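Local coordinates for protein nucleoporin nup120 (Schizosaccharomyces pombe, PDB 4GQ2) that serves as a structural component of the nuclear pore complex, whose nucleoporins can also act as docking partners for transport factors, at residues Tyr900-Phe908 against Ile938-Ala948. Numbering follows the deposited sequence.
Sequences YLHLSKKLF and ITHETLKTACA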
loop_
_atom_site.group_PDB
_atom_site.type_symbol
_atom_site.label_atom_id
_atom_site.label_comp_id
_atom_site.label_asym_id
_atom_site.label_seq_id
_atom_site.Cartn_x
_atom_site.Cartn_y
_atom_site.Cartn_z
ATOM N N TYR A 900 -26.222 9.589 24.285
ATOM C CA TYR A 900 -25.350 10.108 25.348
ATOM C C TYR A 900 -25.009 9.062 26.421
ATOM O O TYR A 900 -23.886 9.052 26.943
ATOM C CB TYR A 900 -25.933 11.376 25.983
ATOM C CG TYR A 900 -25.892 12.611 25.099
ATOM C CD1 TYR A 900 -24.827 12.844 24.226
ATOM C CD2 TYR A 900 -26.909 13.562 25.157
ATOM C CE1 TYR A 900 -24.789 13.978 23.421
ATOM C CE2 TYR A 900 -26.878 14.698 24.363
ATOM C CZ TYR A 900 -25.817 14.900 23.495
ATOM O OH TYR A 900 -25.787 16.024 22.707
ATOM N N LEU A 901 -25.970 8.186 26.740
ATOM C CA LEU A 901 -25.720 7.032 27.613
ATOM C C LEU A 901 -24.675 6.104 26.993
ATOM O O LEU A 901 -23.723 5.686 27.661
ATOM C CB LEU A 901 -27.003 6.230 27.870
ATOM C CG LEU A 901 -27.240 5.541 29.230
ATOM C CD1 LEU A 901 -28.096 4.287 29.058
ATOM C CD2 LEU A 901 -25.974 5.209 30.016
ATOM N N HIS A 902 -24.864 5.774 25.717
ATOM C CA HIS A 902 -23.902 4.945 25.009
ATOM C C HIS A 902 -22.523 5.546 25.029
ATOM O O HIS A 902 -21.545 4.863 25.318
ATOM C CB HIS A 902 -24.340 4.713 23.579
ATOM C CG HIS A 902 -23.291 4.043 22.739
ATOM N ND1 HIS A 902 -22.716 4.646 21.686
ATOM C CD2 HIS A 902 -22.697 2.791 22.850
ATOM C CE1 HIS A 902 -21.813 3.817 21.140
ATOM N NE2 HIS A 902 -21.800 2.685 21.854
ATOM N N LEU A 903 -22.437 6.834 24.725
ATOM C CA LEU A 903 -21.169 7.547 24.763
ATOM C C LEU A 903 -20.523 7.490 26.134
ATOM O O LEU A 903 -19.331 7.202 26.248
ATOM C CB LEU A 903 -21.351 8.996 24.321
ATOM C CG LEU A 903 -21.674 9.140 22.836
ATOM C CD1 LEU A 903 -21.420 10.571 22.394
ATOM C CD2 LEU A 903 -20.847 8.165 22.018
ATOM N N SER A 904 -21.319 7.736 27.170
ATOM C CA SER A 904 -20.840 7.656 28.546
ATOM C C SER A 904 -20.137 6.330 28.829
ATOM O O SER A 904 -18.998 6.318 29.301
ATOM C CB SER A 904 -21.993 7.854 29.526
ATOM O OG SER A 904 -21.508 7.844 30.851
ATOM N N LYS A 905 -20.811 5.223 28.515
ATOM C CA LYS A 905 -20.267 3.881 28.748
ATOM C C LYS A 905 -19.028 3.632 27.887
ATOM O O LYS A 905 -18.139 2.873 28.280
ATOM C CB LYS A 905 -21.320 2.793 28.464
ATOM C CG LYS A 905 -22.547 2.817 29.369
ATOM C CD LYS A 905 -23.719 2.057 28.756
ATOM C CE LYS A 905 -23.894 0.665 29.351
ATOM N NZ LYS A 905 -24.657 0.709 30.633
ATOM N N LYS A 906 -18.978 4.271 26.715
ATOM C CA LYS A 906 -17.872 4.074 25.784
ATOM C C LYS A 906 -16.627 4.832 26.233
ATOM O O LYS A 906 -15.529 4.288 26.222
ATOM C CB LYS A 906 -18.263 4.471 24.355
ATOM C CG LYS A 906 -17.355 3.891 23.281
ATOM C CD LYS A 906 -17.699 2.434 23.022
ATOM C CE LYS A 906 -16.558 1.694 22.357
ATOM N NZ LYS A 906 -16.666 0.238 22.644
ATOM N N LEU A 907 -16.798 6.087 26.634
ATOM C CA LEU A 907 -15.684 6.845 27.182
ATOM C C LEU A 907 -15.169 6.175 28.454
ATOM O O LEU A 907 -13.972 6.220 28.742
ATOM C CB LEU A 907 -16.086 8.295 27.455
ATOM C CG LEU A 907 -16.036 9.351 26.337
ATOM C CD1 LEU A 907 -14.707 9.353 25.589
ATOM C CD2 LEU A 907 -17.194 9.204 25.364
ATOM N N PHE A 908 -16.086 5.533 29.184
ATOM C CA PHE A 908 -15.777 4.854 30.443
ATOM C C PHE A 908 -14.833 3.670 30.242
ATOM O O PHE A 908 -13.904 3.479 31.027
ATOM C CB PHE A 908 -17.070 4.403 31.149
ATOM C CG PHE A 908 -16.836 3.703 32.462
ATOM C CD1 PHE A 908 -16.659 4.434 33.638
ATOM C CD2 PHE A 908 -16.787 2.308 32.527
ATOM C CE1 PHE A 908 -16.439 3.790 34.848
ATOM C CE2 PHE A 908 -16.564 1.661 33.736
ATOM C CZ PHE A 908 -16.394 2.402 34.899
ATOM N N ILE A 938 -29.525 5.675 33.728
ATOM C CA ILE A 938 -28.696 6.877 33.617
ATOM C C ILE A 938 -28.077 7.277 34.958
ATOM O O ILE A 938 -26.879 7.549 35.023
ATOM C CB ILE A 938 -29.481 8.064 33.003
ATOM C CG1 ILE A 938 -29.719 7.822 31.508
ATOM C CG2 ILE A 938 -28.747 9.389 33.220
ATOM C CD1 ILE A 938 -30.650 8.818 30.847
ATOM N N THR A 939 -28.889 7.315 36.017
ATOM C CA THR A 939 -28.394 7.699 37.344
ATOM C C THR A 939 -27.430 6.646 37.869
ATOM O O THR A 939 -26.477 6.971 38.587
ATOM C CB THR A 939 -29.519 7.924 38.376
ATOM O OG1 THR A 939 -30.153 6.676 38.676
ATOM C CG2 THR A 939 -30.555 8.924 37.864
ATOM N N HIS A 940 -27.686 5.387 37.508
ATOM C CA HIS A 940 -26.737 4.296 37.749
ATOM C C HIS A 940 -25.407 4.616 37.120
ATOM O O HIS A 940 -24.375 4.581 37.796
ATOM C CB HIS A 940 -27.279 2.983 37.197
ATOM C CG HIS A 940 -28.268 2.291 38.111
ATOM N ND1 HIS A 940 -28.564 0.985 37.995
ATOM C CD2 HIS A 940 -29.018 2.770 39.185
ATOM C CE1 HIS A 940 -29.467 0.646 38.932
ATOM N NE2 HIS A 940 -29.740 1.739 39.660
ATOM N N GLU A 941 -25.419 4.954 35.830
ATOM C CA GLU A 941 -24.190 5.327 35.130
ATOM C C GLU A 941 -23.518 6.580 35.691
ATOM O O GLU A 941 -22.291 6.622 35.792
ATOM C CB GLU A 941 -24.408 5.453 33.617
ATOM C CG GLU A 941 -23.983 4.212 32.841
ATOM C CD GLU A 941 -22.472 4.080 32.690
ATOM O OE1 GLU A 941 -21.935 2.995 33.003
ATOM O OE2 GLU A 941 -21.820 5.051 32.250
ATOM N N THR A 942 -24.307 7.587 36.064
ATOM C CA THR A 942 -23.738 8.780 36.696
ATOM C C THR A 942 -22.888 8.413 37.917
ATOM O O THR A 942 -21.741 8.862 38.035
ATOM C CB THR A 942 -24.814 9.810 37.093
ATOM O OG1 THR A 942 -25.572 10.179 35.938
ATOM C CG2 THR A 942 -24.166 11.062 37.678
ATOM N N LEU A 943 -23.452 7.596 38.811
ATOM C CA LEU A 943 -22.742 7.147 40.011
ATOM C C LEU A 943 -21.425 6.503 39.614
ATOM O O LEU A 943 -20.349 6.962 40.007
ATOM C CB LEU A 943 -23.586 6.154 40.827
ATOM C CG LEU A 943 -24.813 6.659 41.599
ATOM C CD1 LEU A 943 -25.556 5.490 42.235
ATOM C CD2 LEU A 943 -24.438 7.698 42.651
ATOM N N LYS A 944 -21.536 5.451 38.810
ATOM C CA LYS A 944 -20.401 4.703 38.285
ATOM C C LYS A 944 -19.312 5.600 37.676
ATOM O O LYS A 944 -18.119 5.315 37.816
ATOM C CB LYS A 944 -20.915 3.696 37.252
ATOM C CG LYS A 944 -19.942 2.605 36.846
ATOM C CD LYS A 944 -20.677 1.518 36.071
ATOM C CE LYS A 944 -19.753 0.759 35.135
ATOM N NZ LYS A 944 -18.647 0.078 35.864
ATOM N N THR A 945 -19.722 6.685 37.020
ATOM C CA THR A 945 -18.777 7.548 36.307
ATOM C C THR A 945 -18.164 8.641 37.187
ATOM O O THR A 945 -16.945 8.848 37.157
ATOM C CB THR A 945 -19.390 8.151 35.023
ATOM O OG1 THR A 945 -20.598 8.848 35.341
ATOM C CG2 THR A 945 -19.689 7.050 34.015
ATOM N N ALA A 946 -19.007 9.326 37.963
ATOM C CA ALA A 946 -18.557 10.334 38.934
ATOM C C ALA A 946 -17.533 9.757 39.908
ATOM O O ALA A 946 -16.492 10.374 40.167
ATOM C CB ALA A 946 -19.742 10.914 39.694
ATOM N N CYS A 947 -17.836 8.566 40.428
ATOM C CA CYS A 947 -16.971 7.861 41.375
ATOM C C CYS A 947 -15.591 7.560 40.788
ATOM O O CYS A 947 -14.578 7.652 41.485
ATOM C CB CYS A 947 -17.651 6.573 41.856
ATOM S SG CYS A 947 -16.623 5.438 42.823
ATOM N N ALA A 948 -15.558 7.221 39.504
ATOM C CA ALA A 948 -14.311 6.868 38.834
ATOM C C ALA A 948 -13.446 8.091 38.525
ATOM O O ALA A 948 -12.225 7.978 38.407
ATOM C CB ALA A 948 -14.602 6.079 37.568
#
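Two helices at the C-terminal end of the chain's helical region, 895-909 and 932-949, pack side by side through Phe908, Glu941 and Leu901, with Lys944, Thr945 and Ala948 receiving the phenylalanine ring. Phe908 has CG anti to its own backbone N (chi1 -180°), which carries the ring across to the second helix. There CE1 lies 4.0 Å from Ala948 CB, and CD1 is at the same separation from Thr945 CG2. The side chain of Lys944 passes the ring at roughly a right angle, its NZ 3.4 Å from Phe908 CE2. With an alanine here the ring is gone, which would probably open a gap between helix 895-909 and the side chains of Thr945 and Ala948 and leave the end of Lys944 without the ring it lies against.

Both helices fall within the HEAT-repeat region of Nup120. They run in nearly the same direction, 27° apart, with axes 10.8 Å from each other at closest approach, consistent with alternate helices of an alpha-solenoid. Helix 913-925 comes between them in sequence and touches both: Ser904 meets Ser920, and Ala948 meets Tyr913.

Nearer the N-terminal ends of the two segments, the buried Glu941 lies between Leu901, Ser904 and Lys905. Leu901 CD2 rests 3.6 Å from Glu941 CG, while Leu901 CG meets Ile938 CG1 at 4.1 Å. A bend at chi2 (-76°) turns the Glu941 carboxylate aside, bringing OE2 to 3.1 Å from Ser904 OG; the hydroxyl's hydrogen-bond partner, however, is Ala916 O on helix 913-925. Lys905 lays its CG against the carboxylate carbon, then bends at chi3 and chi4, and its NZ stops 4.3 Å from Glu941 OE1, too far for a salt bridge but near enough that its charge may still favour the ionised carboxylate.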